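Local atomic coordinates of protein similar to metal-dependent hydrolase (Staphylococcus aureus subsp. aureus Mu50, PDB entry 3ESH), a protein that is probably a metal-dependent hydrolase of the metallo-beta-lactamase superfamily, its natural substrate not being established. Residues N68-E73 with W153-G158; G13-M18 with Q43-T48; A56-I61 with I101-M106; M1-I6 with D199-M204. One frame throughout, in Å; residues are numbered along the deposited sequence.

Overall arrangement
The four contacts are spread over a fold with two large mixed beta sheets and a separate two-stranded ribbon. Interaction 4 ties the N-terminal turn to a strand of the second sheet and closes the loop in which the other three are nested. Within that loop interaction 2, the ribbon, closes first; interactions 1 and 3 then alternate along the chain. Interactions 3 and 4 both reach the first sheet, with centres about 14 Å apart, whereas interactions 1 and 4 lie about 31 Å apart on opposite sides of the chain's centre. Interaction 1 joins two loops, about 17 Å from interaction 2 between centres. Sheet pairing, ribbon and loop contacts thus hold together sequence-distant parts of a probable hydrolase.

Interaction 1 (N68-E73 with W153-G158); sequences NGKLSE and WDKNKG
Lys155 reaches across to the backbone of Lys70: NZ donates to Lys70 O at 3.2 Å, lying in the plane of that carbonyl with a C=O...N angle of 150°. Its CG stands opposite the backbone N (chi1 -177°), which sends the chain straight across to the other loop before bending once, at chi3. Lys70 takes the reverse path. Its chain is folded at chi2, chi3 and chi4, and this curl carries CE to 3.5 Å from Lys155 O and NZ close to the side-chain amide of Asn156, whose ND2 makes no bond to it. An ordered water accepts from Lys70 NZ at 2.6 Å and is placed 3.1 Å from Asn156 O, to which it may donate. Apart from these polar links, Leu71 CD1 meets the rim of the Trp153 indole at CZ3, 4.0 Å away and near the ring plane, the two side chains crossing at about a right angle.

Further direct partners hold both ammonium groups. The buried ammonium of Lys70 is also bonded to Thr118 OG1 and Ala115 O, while Lys155 NZ has Gln75 OE1 as a further partner. In the second shell, Trp153 is held by NE1 to Ser150 O and by stacking on Phe111. On the 68-73 side, Ser72 is the N-cap of helix 73-78, its OG bonded to Gln75 N.

The contact therefore brings the loop leading from strand 59-61 into helix 73-78 against the 3-10 turn 154-156, with Leu71 also resting on Leu76 of that helix and Asn156 on Phe141 of helix 135-142.

Interaction 2 (G13-M18 with Q43-T48); sequences GGNTKM and QINLPT
Thr16 and Leu46 form the central hydrogen-bonded pair of two antiparallel strands. Thr16 N donates to Leu46 O at 2.9 Å, from above the carbonyl plane, and Leu46 N returns to Thr16 O at 2.8 Å, nearly in line with the C=O bond. Met18 and Ile44 repeat the pattern further along, the Ile44 N to Met18 O bond being the shorter of their two. Beyond the non-hydrogen-bonded Asn15-Pro47 pair, where the lack of an N-H on the proline costs no cross-strand bond, Thr48 N bonds to Gly14 O at 2.9 Å and almost straight, 173° at the hydrogen. Between the pairs, CA-H...O contacts run from Lys17 to Ile44 O and from Gln43 to Met18 O.

Among polar side chains, Asn15 ND2 makes a weak bond to Asn45 OD1 at 3.1 Å. Its CG sits between backbone N and carbonyl carbon (chi1 77°), which turns the amide diagonally across to Asn45, the two amide planes 47° apart. Asn15 OD1 is taken by Asp82 N. Lys17 lays CG 3.6 Å from the same Asn45 OD1, while its far end leaves the contact for a salt bridge with Asp82.

Apolar contact belongs to the other face. Selenomethionine Met18 crosses Leu46 at about a right angle, CG to CD1 3.9 Å, and both rest on Met23 of helix 20-24. The methyl groups of Thr16 and Thr48 meet at the same separation.

Strands 15-19 and 43-47, linked by a long connection that includes two helices, constitute a two-stranded antiparallel ribbon, counted apart from the two larger sheets of this metallo-beta-lactamase fold.

Interaction 3 (A56-I61 with I101-M106); sequences AQYNLI and IDYVLM
Tyr58 and Tyr103 meet in a T-shaped pair: Tyr103 presents its CE2 edge to a face of Tyr58, with ring centroids 5.9 Å apart and planes at 62°. The edge of Tyr58 is used as well. Its CD1 lies 3.9 Å from Asp102 CG, and the carboxylate stands almost perpendicular to the ring. That carboxylate is turned back over the start of strand 59-61, where OD2 accepts from Asn59 N at 3.1 Å through its anti lone pair in a nearly straight bond. The Asn59 amide lies within 13° of the carboxylate plane, but its own bonds go to Gln54 and to Asp100 O.

Asn59 O is shared between two donors, Asp102 N at 2.8 Å and, weakly, Tyr103 N. Ile61 N then bonds to Tyr103 O, and Leu105 N to Ile61 O, so 59-61 and 103-105 run as parallel neighbours with helices 73-78 and 87-92 in the connection, a beta-alpha-beta crossover. In metallo-beta-lactamases the strand equivalent to 103-105 leads into the HxHxDH metal-binding signature, and the chain after this strand carries a matching sequence, consistent with that role.

On the sheet face that carries Tyr103, Leu60 lies alongside that residue and points the same way, CB to CB 3.7 Å. Its CG sits between the backbone N and carbonyl carbon (chi1 38°), and CD1 reaches Leu105 CD1 at 3.9 Å; Leu105 in turn touches Ile177 and Met179 of the other sheet. Across the backbone, Ile61 and Ile101 cross at about a right angle, with their CD1 methyls 4.0 Å apart and Ile61 continuing onto Leu52.

Interaction 4 (M1-I6 with D199-M204); sequences MKIGDI and DKAVHM
The carboxylate of Asp199 takes the Gly4 N-H on OD2, through the anti lone pair, directed away from OD1. The bond is short, 2.6 Å from Gly4 N to Asp199 OD2, but bent, with 141° at the hydrogen. Asp199 CG lies beside its own backbone N (chi1 -52°), and this brings the carboxylate up to the peptide between Ile3 and Gly4.

Next to this bond Ile3 packs on the start of strand 199-203 with its two branches divided between two residues. CG2 presses on Asp199 CB at 3.3 Å, a tight approach, while CG1 lies 3.8 Å from Ala201 CB. The Ile3 and Asp199 side chains run at a slant to each other, with the CB of Asp199 against CG2 and its OD2 on Gly4.

Gly4 belongs to a type II' turn from Ile3 to Ile6, closed by Ile3 N to Ile6 O at 2.8 Å and Ile6 N to Ile3 O at 2.7 Å. It occupies the first corner with positive phi (56°), as that turn favours, and its N-H is left pointing outward to Asp199. At the next corner Asp5 N is bonded to Ser196 OG, a residue at the end of strand 190-196.

The tight hairpin joining strands 2-3 and 6-10 at the edge of the first sheet is thereby fastened to the hairpin 190-196/199-203 of the second. Between the two segments the junction consists of one carboxylate-to-backbone bond beside the packing of Ile3 on Asp199 CB and Ala201. OD2 acts as acceptor for the Gly4 N-H, which is compatible with the carboxylate expected of a partly exposed aspartate, and a negative charge there would probably strengthen the bond.

Interaction 1 (N68-E73 with W153-G158)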
loop_
_atom_site.group_PDB
_atom_site.type_symbol
_atom_site.label_atom_id
_atom_site.label_comp_id
_atom_site.label_asym_id
_atom_site.label_seq_id
_atom_site.Cartn_x
_atom_site.Cartn_y
_atom_site.Cartn_z
ATOM N N ASN A 68 30.324 5.245 26.809
ATOM C CA ASN A 68 31.439 5.979 27.425
ATOM C C ASN A 68 32.315 6.604 26.357
ATOM O O ASN A 68 32.870 5.905 25.521
ATOM C CB ASN A 68 32.254 5.015 28.280
ATOM C CG ASN A 68 31.424 4.385 29.367
ATOM O OD1 ASN A 68 31.169 5.004 30.406
ATOM N ND2 ASN A 68 30.966 3.157 29.131
ATOM N N GLY A 69 32.435 7.926 26.390
ATOM C CA GLY A 69 33.228 8.623 25.392
ATOM C C GLY A 69 32.593 8.714 24.006
ATOM O O GLY A 69 33.228 9.208 23.078
ATOM N N LYS A 70 31.349 8.252 23.857
ATOM C CA LYS A 70 30.651 8.283 22.565
ATOM C C LYS A 70 30.055 9.642 22.192
ATOM O O LYS A 70 30.227 10.116 21.067
ATOM C CB LYS A 70 29.548 7.217 22.548
ATOM C CG LYS A 70 30.076 5.787 22.590
ATOM C CD LYS A 70 30.915 5.469 21.352
ATOM C CE LYS A 70 30.079 5.451 20.083
ATOM N NZ LYS A 70 29.407 4.147 19.897
ATOM N N LEU A 71 29.339 10.251 23.132
ATOM C CA LEU A 71 28.739 11.557 22.901
ATOM C C LEU A 71 29.838 12.597 23.035
ATOM O O LEU A 71 30.738 12.449 23.855
ATOM C CB LEU A 71 27.631 11.846 23.928
ATOM C CG LEU A 71 26.222 11.276 23.704
ATOM C CD1 LEU A 71 26.281 9.783 23.539
ATOM C CD2 LEU A 71 25.332 11.645 24.883
ATOM N N SER A 72 29.778 13.638 22.218
ATOM C CA SER A 72 30.777 14.687 22.293
ATOM C C SER A 72 30.477 15.547 23.514
ATOM O O SER A 72 29.548 15.271 24.279
ATOM C CB SER A 72 30.730 15.558 21.041
ATOM O OG SER A 72 29.702 16.528 21.150
ATOM N N GLU A 73 31.266 16.600 23.686
ATOM C CA GLU A 73 31.096 17.506 24.810
ATOM C C GLU A 73 29.848 18.336 24.565
ATOM O O GLU A 73 29.093 18.631 25.490
ATOM C CB GLU A 73 32.317 18.417 24.921
ATOM C CG GLU A 73 32.937 18.493 26.309
ATOM C CD GLU A 73 33.161 17.125 26.943
ATOM O OE1 GLU A 73 33.512 16.171 26.213
ATOM O OE2 GLU A 73 32.996 17.011 28.180
ATOM N N TRP A 153 23.049 7.851 14.266
ATOM C CA TRP A 153 24.391 8.355 14.000
ATOM C C TRP A 153 25.348 7.324 13.447
ATOM O O TRP A 153 25.391 6.199 13.949
ATOM C CB TRP A 153 25.019 8.909 15.281
ATOM C CG TRP A 153 24.165 9.850 16.086
ATOM C CD1 TRP A 153 23.155 10.646 15.630
ATOM C CD2 TRP A 153 24.341 10.181 17.465
ATOM N NE1 TRP A 153 22.702 11.457 16.633
ATOM C CE2 TRP A 153 23.416 11.193 17.774
ATOM C CE3 TRP A 153 25.204 9.720 18.471
ATOM C CZ2 TRP A 153 23.321 11.761 19.051
ATOM C CZ3 TRP A 153 25.111 10.283 19.736
ATOM C CH2 TRP A 153 24.173 11.295 20.012
ATOM N N ASP A 154 26.114 7.721 12.424
ATOM C CA ASP A 154 27.120 6.852 11.804
ATOM C C ASP A 154 28.081 6.480 12.920
ATOM O O ASP A 154 28.576 5.354 13.003
ATOM C CB ASP A 154 27.912 7.614 10.730
ATOM C CG ASP A 154 27.111 7.853 9.467
ATOM O OD1 ASP A 154 27.469 8.763 8.692
ATOM O OD2 ASP A 154 26.131 7.117 9.244
ATOM N N LYS A 155 28.324 7.461 13.781
ATOM C CA LYS A 155 29.215 7.315 14.911
ATOM C C LYS A 155 28.888 6.099 15.782
ATOM O O LYS A 155 29.708 5.674 16.589
ATOM C CB LYS A 155 29.157 8.593 15.738
ATOM C CG LYS A 155 30.091 8.626 16.912
ATOM C CD LYS A 155 30.238 10.047 17.445
ATOM C CE LYS A 155 28.945 10.587 18.025
ATOM N NZ LYS A 155 29.196 11.898 18.675
ATOM N N ASN A 156 27.695 5.539 15.605
ATOM C CA ASN A 156 27.234 4.380 16.378
ATOM C C ASN A 156 27.348 3.041 15.653
ATOM O O ASN A 156 26.831 2.036 16.132
ATOM C CB ASN A 156 25.773 4.576 16.820
ATOM C CG ASN A 156 25.618 5.614 17.927
ATOM O OD1 ASN A 156 24.512 6.048 18.219
ATOM N ND2 ASN A 156 26.728 6.009 18.548
ATOM N N LYS A 157 28.009 3.038 14.499
ATOM C CA LYS A 157 28.213 1.811 13.734
ATOM C C LYS A 157 29.394 1.052 14.358
ATOM O O LYS A 157 30.175 1.644 15.111
ATOM C CB LYS A 157 28.544 2.145 12.283
ATOM C CG LYS A 157 27.443 2.848 11.509
ATOM C CD LYS A 157 27.640 2.626 10.023
ATOM C CE LYS A 157 26.496 3.179 9.185
ATOM N NZ LYS A 157 26.487 4.657 9.138
ATOM N N GLY A 158 29.527 -0.243 14.058
ATOM C CA GLY A 158 30.644 -0.987 14.613
ATOM C C GLY A 158 30.648 -2.503 14.566
ATOM O O GLY A 158 29.670 -3.133 14.171
HETATM O O HOH W 1 27.297 2.799 19.075
#

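Interaction 2 (G13-M18 with Q43-T48)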
loop_
_atom_site.group_PDB
_atom_site.type_symbol
_atom_site.label_atom_id
_atom_site.label_comp_id
_atom_site.label_asym_id
_atom_site.label_seq_id
_atom_site.Cartn_x
_atom_site.Cartn_y
_atom_site.Cartn_z
ATOM N N GLY A 13 23.070 2.735 32.385
ATOM C CA GLY A 13 23.760 3.060 31.154
ATOM C C GLY A 13 23.821 4.554 30.914
ATOM O O GLY A 13 24.115 5.006 29.807
ATOM N N GLY A 14 23.538 5.320 31.962
ATOM C CA GLY A 14 23.574 6.768 31.858
ATOM C C GLY A 14 22.194 7.390 31.896
ATOM O O GLY A 14 21.227 6.768 32.332
ATOM N N ASN A 15 22.099 8.627 31.432
ATOM C CA ASN A 15 20.831 9.338 31.413
ATOM C C ASN A 15 20.862 10.488 30.406
ATOM O O ASN A 15 21.920 10.895 29.936
ATOM C CB ASN A 15 20.522 9.917 32.798
ATOM C CG ASN A 15 21.340 11.168 33.093
ATOM O OD1 ASN A 15 22.561 11.097 33.274
ATOM N ND2 ASN A 15 20.677 12.323 33.114
ATOM N N THR A 16 19.680 11.014 30.104
ATOM C CA THR A 16 19.533 12.131 29.185
ATOM C C THR A 16 18.369 13.003 29.656
ATOM O O THR A 16 17.444 12.518 30.292
ATOM C CB THR A 16 19.225 11.649 27.746
ATOM O OG1 THR A 16 17.966 10.958 27.733
ATOM C CG2 THR A 16 20.322 10.729 27.241
ATOM N N LYS A 17 18.438 14.295 29.366
ATOM C CA LYS A 17 17.369 15.199 29.732
ATOM C C LYS A 17 16.790 15.718 28.421
ATOM O O LYS A 17 17.459 16.444 27.683
ATOM C CB LYS A 17 17.892 16.343 30.614
ATOM C CG LYS A 17 18.321 15.892 32.021
ATOM C CD LYS A 17 18.326 17.041 33.053
ATOM C CE LYS A 17 19.594 17.878 33.026
ATOM N NZ LYS A 17 20.763 17.105 33.553
HETATM N N MSE A 18 15.557 15.303 28.128
HETATM C CA MSE A 18 14.872 15.697 26.910
HETATM C C MSE A 18 13.742 16.657 27.228
HETATM O O MSE A 18 13.161 16.587 28.301
HETATM C CB MSE A 18 14.301 14.464 26.206
HETATM C CG MSE A 18 15.294 13.418 25.794
HETATM SE SE MSE A 18 16.643 14.152 24.669
HETATM C CE MSE A 18 18.085 13.935 25.894
ATOM N N GLN A 43 13.018 20.493 30.541
ATOM C CA GLN A 43 13.591 19.172 30.328
ATOM C C GLN A 43 13.185 18.231 31.443
ATOM O O GLN A 43 13.166 18.634 32.603
ATOM C CB GLN A 43 15.120 19.243 30.318
ATOM C CG GLN A 43 15.733 20.390 29.524
ATOM C CD GLN A 43 17.252 20.429 29.645
ATOM O OE1 GLN A 43 17.793 20.634 30.733
ATOM N NE2 GLN A 43 17.944 20.219 28.529
ATOM N N ILE A 44 12.858 16.984 31.100
ATOM C CA ILE A 44 12.519 15.988 32.113
ATOM C C ILE A 44 13.663 14.986 32.098
ATOM O O ILE A 44 14.293 14.782 31.060
ATOM C CB ILE A 44 11.183 15.262 31.834
ATOM C CG1 ILE A 44 11.316 14.352 30.618
ATOM C CG2 ILE A 44 10.062 16.297 31.673
ATOM C CD1 ILE A 44 10.139 13.414 30.411
ATOM N N ASN A 45 13.940 14.367 33.241
ATOM C CA ASN A 45 15.039 13.428 33.349
ATOM C C ASN A 45 14.686 12.025 32.900
ATOM O O ASN A 45 13.772 11.404 33.444
ATOM C CB ASN A 45 15.555 13.377 34.782
ATOM C CG ASN A 45 16.871 12.654 34.885
ATOM O OD1 ASN A 45 17.864 13.081 34.297
ATOM N ND2 ASN A 45 16.890 11.542 35.622
ATOM N N LEU A 46 15.432 11.522 31.920
ATOM C CA LEU A 46 15.199 10.192 31.389
ATOM C C LEU A 46 16.399 9.266 31.460
ATOM O O LEU A 46 17.319 9.358 30.642
ATOM C CB LEU A 46 14.746 10.260 29.929
ATOM C CG LEU A 46 13.405 10.902 29.566
ATOM C CD1 LEU A 46 13.318 10.965 28.062
ATOM C CD2 LEU A 46 12.236 10.105 30.146
ATOM N N PRO A 47 16.411 8.356 32.443
ATOM C CA PRO A 47 17.534 7.429 32.550
ATOM C C PRO A 47 17.585 6.571 31.273
ATOM O O PRO A 47 16.562 6.350 30.620
ATOM C CB PRO A 47 17.171 6.564 33.760
ATOM C CG PRO A 47 16.338 7.470 34.584
ATOM C CD PRO A 47 15.489 8.203 33.578
ATOM N N THR A 48 18.781 6.108 30.927
ATOM C CA THR A 48 18.953 5.215 29.788
ATOM C C THR A 48 19.568 3.970 30.443
ATOM O O THR A 48 20.782 3.764 30.402
ATOM C CB THR A 48 19.906 5.810 28.728
ATOM O OG1 THR A 48 21.194 6.054 29.321
ATOM C CG2 THR A 48 19.353 7.121 28.179
#

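Interaction 3 (A56-I61 with I101-M106)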
loop_
_atom_site.group_PDB
_atom_site.type_symbol
_atom_site.label_atom_id
_atom_site.label_comp_id
_atom_site.label_asym_id
_atom_site.label_seq_id
_atom_site.Cartn_x
_atom_site.Cartn_y
_atom_site.Cartn_z
ATOM N N ALA A 56 18.401 -19.532 32.540
ATOM C CA ALA A 56 19.306 -20.560 33.034
ATOM C C ALA A 56 20.559 -20.659 32.155
ATOM O O ALA A 56 21.676 -20.812 32.651
ATOM C CB ALA A 56 18.593 -21.909 33.073
ATOM N N GLN A 57 20.367 -20.540 30.848
ATOM C CA GLN A 57 21.477 -20.659 29.918
ATOM C C GLN A 57 22.071 -19.358 29.374
ATOM O O GLN A 57 23.286 -19.200 29.323
ATOM C CB GLN A 57 21.043 -21.543 28.751
ATOM C CG GLN A 57 20.640 -22.960 29.156
ATOM C CD GLN A 57 20.032 -23.749 28.006
ATOM O OE1 GLN A 57 19.937 -24.977 28.056
ATOM N NE2 GLN A 57 19.602 -23.038 26.963
ATOM N N TYR A 58 21.224 -18.415 28.989
ATOM C CA TYR A 58 21.721 -17.182 28.394
ATOM C C TYR A 58 21.578 -15.899 29.185
ATOM O O TYR A 58 20.710 -15.770 30.031
ATOM C CB TYR A 58 21.048 -16.997 27.041
ATOM C CG TYR A 58 21.210 -18.179 26.118
ATOM C CD1 TYR A 58 22.332 -18.295 25.301
ATOM C CD2 TYR A 58 20.229 -19.171 26.041
ATOM C CE1 TYR A 58 22.476 -19.359 24.422
ATOM C CE2 TYR A 58 20.364 -20.246 25.164
ATOM C CZ TYR A 58 21.489 -20.335 24.354
ATOM O OH TYR A 58 21.626 -21.382 23.464
ATOM N N ASN A 59 22.454 -14.950 28.876
ATOM C CA ASN A 59 22.459 -13.615 29.476
ATOM C C ASN A 59 22.229 -12.650 28.318
ATOM O O ASN A 59 22.838 -12.804 27.260
ATOM C CB ASN A 59 23.818 -13.273 30.103
ATOM C CG ASN A 59 24.209 -14.209 31.234
ATOM O OD1 ASN A 59 23.471 -14.374 32.204
ATOM N ND2 ASN A 59 25.380 -14.814 31.117
ATOM N N LEU A 60 21.351 -11.669 28.500
ATOM C CA LEU A 60 21.093 -10.698 27.444
ATOM C C LEU A 60 20.677 -9.329 27.950
ATOM O O LEU A 60 20.250 -9.197 29.098
ATOM C CB LEU A 60 20.066 -11.239 26.439
ATOM C CG LEU A 60 18.827 -12.078 26.767
ATOM C CD1 LEU A 60 18.189 -12.476 25.451
ATOM C CD2 LEU A 60 19.183 -13.331 27.549
ATOM N N ILE A 61 20.832 -8.313 27.097
ATOM C CA ILE A 61 20.490 -6.932 27.442
ATOM C C ILE A 61 19.456 -6.377 26.462
ATOM O O ILE A 61 19.455 -6.772 25.307
ATOM C CB ILE A 61 21.723 -6.021 27.375
ATOM C CG1 ILE A 61 22.903 -6.666 28.098
ATOM C CG2 ILE A 61 21.392 -4.670 27.989
ATOM C CD1 ILE A 61 22.718 -6.819 29.585
ATOM N N ILE A 101 27.813 -11.680 27.842
ATOM C CA ILE A 101 26.536 -11.335 27.248
ATOM C C ILE A 101 26.390 -12.085 25.932
ATOM O O ILE A 101 27.260 -12.021 25.061
ATOM C CB ILE A 101 26.447 -9.824 26.996
ATOM C CG1 ILE A 101 26.648 -9.080 28.324
ATOM C CG2 ILE A 101 25.100 -9.468 26.369
ATOM C CD1 ILE A 101 25.649 -9.468 29.404
ATOM N N ASP A 102 25.278 -12.798 25.803
ATOM C CA ASP A 102 24.988 -13.590 24.623
ATOM C C ASP A 102 24.157 -12.851 23.577
ATOM O O ASP A 102 24.398 -12.972 22.376
ATOM C CB ASP A 102 24.275 -14.871 25.048
ATOM C CG ASP A 102 25.136 -15.735 25.950
ATOM O OD1 ASP A 102 26.172 -16.249 25.465
ATOM O OD2 ASP A 102 24.784 -15.887 27.142
ATOM N N TYR A 103 23.174 -12.085 24.024
ATOM C CA TYR A 103 22.333 -11.349 23.086
ATOM C C TYR A 103 22.076 -9.908 23.509
ATOM O O TYR A 103 21.856 -9.620 24.691
ATOM C CB TYR A 103 20.977 -12.033 22.930
ATOM C CG TYR A 103 20.988 -13.372 22.226
ATOM C CD1 TYR A 103 20.952 -13.455 20.831
ATOM C CD2 TYR A 103 20.974 -14.562 22.955
ATOM C CE1 TYR A 103 20.890 -14.692 20.183
ATOM C CE2 TYR A 103 20.918 -15.801 22.315
ATOM C CZ TYR A 103 20.872 -15.856 20.928
ATOM O OH TYR A 103 20.781 -17.065 20.300
ATOM N N VAL A 104 22.127 -9.006 22.536
ATOM C CA VAL A 104 21.809 -7.602 22.772
ATOM C C VAL A 104 20.609 -7.413 21.854
ATOM O O VAL A 104 20.756 -7.429 20.625
ATOM C CB VAL A 104 22.956 -6.635 22.352
ATOM C CG1 VAL A 104 22.467 -5.185 22.431
ATOM C CG2 VAL A 104 24.176 -6.827 23.270
ATOM N N LEU A 105 19.417 -7.297 22.445
ATOM C CA LEU A 105 18.182 -7.117 21.677
ATOM C C LEU A 105 17.861 -5.639 21.684
ATOM O O LEU A 105 17.806 -5.050 22.740
ATOM C CB LEU A 105 17.043 -7.876 22.334
ATOM C CG LEU A 105 17.365 -9.277 22.843
ATOM C CD1 LEU A 105 16.091 -9.836 23.491
ATOM C CD2 LEU A 105 17.867 -10.189 21.701
HETATM N N MSE A 106 17.648 -5.041 20.515
HETATM C CA MSE A 106 17.371 -3.612 20.428
HETATM C C MSE A 106 15.900 -3.309 20.100
HETATM O O MSE A 106 15.329 -3.894 19.196
HETATM C CB MSE A 106 18.257 -2.970 19.357
HETATM C CG MSE A 106 19.731 -3.236 19.472
HETATM SE SE MSE A 106 20.505 -2.428 21.079
HETATM C CE MSE A 106 20.205 -0.624 20.571
#

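Interaction 4 (M1-I6 with D199-M204)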
loop_
_atom_site.group_PDB
_atom_site.type_symbol
_atom_site.label_atom_id
_atom_site.label_comp_id
_atom_site.label_asym_id
_atom_site.label_seq_id
_atom_site.Cartn_x
_atom_site.Cartn_y
_atom_site.Cartn_z
HETATM N N MSE A 1 14.304 -8.618 40.457
HETATM C CA MSE A 1 13.078 -9.087 39.746
HETATM C C MSE A 1 13.198 -10.531 39.290
HETATM O O MSE A 1 14.237 -10.945 38.798
HETATM C CB MSE A 1 12.815 -8.211 38.517
HETATM C CG MSE A 1 11.720 -7.167 38.674
HETATM SE SE MSE A 1 10.187 -7.559 37.544
HETATM C CE MSE A 1 11.109 -7.805 35.870
ATOM N N LYS A 2 12.130 -11.301 39.457
ATOM C CA LYS A 2 12.139 -12.682 39.004
ATOM C C LYS A 2 10.836 -13.061 38.300
ATOM O O LYS A 2 9.748 -12.898 38.844
ATOM C CB LYS A 2 12.413 -13.653 40.162
ATOM C CG LYS A 2 11.316 -13.754 41.218
ATOM C CD LYS A 2 11.320 -15.136 41.897
ATOM C CE LYS A 2 12.552 -15.387 42.775
ATOM N NZ LYS A 2 12.494 -14.695 44.100
ATOM N N ILE A 3 10.962 -13.529 37.063
ATOM C CA ILE A 3 9.821 -13.982 36.279
ATOM C C ILE A 3 10.106 -15.465 36.098
ATOM O O ILE A 3 10.950 -15.842 35.291
ATOM C CB ILE A 3 9.735 -13.283 34.876
ATOM C CG1 ILE A 3 9.304 -11.827 35.024
ATOM C CG2 ILE A 3 8.720 -13.969 33.999
ATOM C CD1 ILE A 3 10.365 -10.937 35.565
ATOM N N GLY A 4 9.422 -16.302 36.869
ATOM C CA GLY A 4 9.655 -17.732 36.766
ATOM C C GLY A 4 11.125 -18.032 37.003
ATOM O O GLY A 4 11.688 -17.619 38.021
ATOM N N ASP A 5 11.757 -18.728 36.060
ATOM C CA ASP A 5 13.172 -19.069 36.191
ATOM C C ASP A 5 14.058 -17.932 35.713
ATOM O O ASP A 5 15.279 -17.980 35.881
ATOM C CB ASP A 5 13.515 -20.322 35.376
ATOM C CG ASP A 5 12.713 -21.541 35.805
ATOM O OD1 ASP A 5 12.535 -21.747 37.027
ATOM O OD2 ASP A 5 12.269 -22.303 34.915
ATOM N N ILE A 6 13.446 -16.910 35.119
ATOM C CA ILE A 6 14.207 -15.783 34.594
ATOM C C ILE A 6 14.442 -14.655 35.591
ATOM O O ILE A 6 13.526 -14.218 36.293
ATOM C CB ILE A 6 13.524 -15.200 33.326
ATOM C CG1 ILE A 6 13.353 -16.307 32.274
ATOM C CG2 ILE A 6 14.353 -14.053 32.769
ATOM C CD1 ILE A 6 12.729 -15.853 30.969
ATOM N N ASP A 199 4.659 -16.495 35.046
ATOM C CA ASP A 199 4.968 -15.071 35.089
ATOM C C ASP A 199 5.199 -14.441 33.722
ATOM O O ASP A 199 5.770 -15.060 32.820
ATOM C CB ASP A 199 6.188 -14.828 35.974
ATOM C CG ASP A 199 6.047 -15.463 37.337
ATOM O OD1 ASP A 199 4.929 -15.434 37.885
ATOM O OD2 ASP A 199 7.055 -15.980 37.866
ATOM N N LYS A 200 4.763 -13.192 33.590
ATOM C CA LYS A 200 4.892 -12.463 32.347
ATOM C C LYS A 200 5.396 -11.044 32.569
ATOM O O LYS A 200 5.005 -10.377 33.523
ATOM C CB LYS A 200 3.538 -12.443 31.643
ATOM C CG LYS A 200 2.925 -13.834 31.491
ATOM C CD LYS A 200 1.489 -13.762 31.006
ATOM C CE LYS A 200 0.844 -15.134 30.940
ATOM N NZ LYS A 200 1.566 -16.031 29.994
ATOM N N ALA A 201 6.289 -10.598 31.692
ATOM C CA ALA A 201 6.836 -9.258 31.757
ATOM C C ALA A 201 6.937 -8.729 30.343
ATOM O O ALA A 201 7.056 -9.505 29.391
ATOM C CB ALA A 201 8.202 -9.276 32.399
ATOM N N VAL A 202 6.880 -7.410 30.201
ATOM C CA VAL A 202 6.982 -6.806 28.890
ATOM C C VAL A 202 7.628 -5.435 28.947
ATOM O O VAL A 202 7.450 -4.686 29.904
ATOM C CB VAL A 202 5.596 -6.676 28.220
ATOM C CG1 VAL A 202 4.724 -5.713 29.007
ATOM C CG2 VAL A 202 5.755 -6.221 26.775
ATOM N N HIS A 203 8.405 -5.128 27.918
ATOM C CA HIS A 203 9.052 -3.840 27.797
ATOM C C HIS A 203 8.589 -3.304 26.455
ATOM O O HIS A 203 8.982 -3.817 25.413
ATOM C CB HIS A 203 10.574 -3.971 27.798
ATOM C CG HIS A 203 11.278 -2.681 27.518
ATOM N ND1 HIS A 203 11.052 -1.539 28.251
ATOM C CD2 HIS A 203 12.170 -2.347 26.556
ATOM C CE1 HIS A 203 11.772 -0.548 27.751
ATOM N NE2 HIS A 203 12.455 -1.014 26.725
HETATM N N MSE A 204 7.747 -2.280 26.485
HETATM C CA MSE A 204 7.223 -1.695 25.261
HETATM C C MSE A 204 8.084 -0.577 24.669
HETATM O O MSE A 204 7.612 0.215 23.856
HETATM C CB MSE A 204 5.784 -1.233 25.495
HETATM C CG MSE A 204 4.841 -2.404 25.414
HETATM SE SE MSE A 204 3.100 -2.003 26.003
HETATM C CE MSE A 204 2.618 -0.786 24.625
#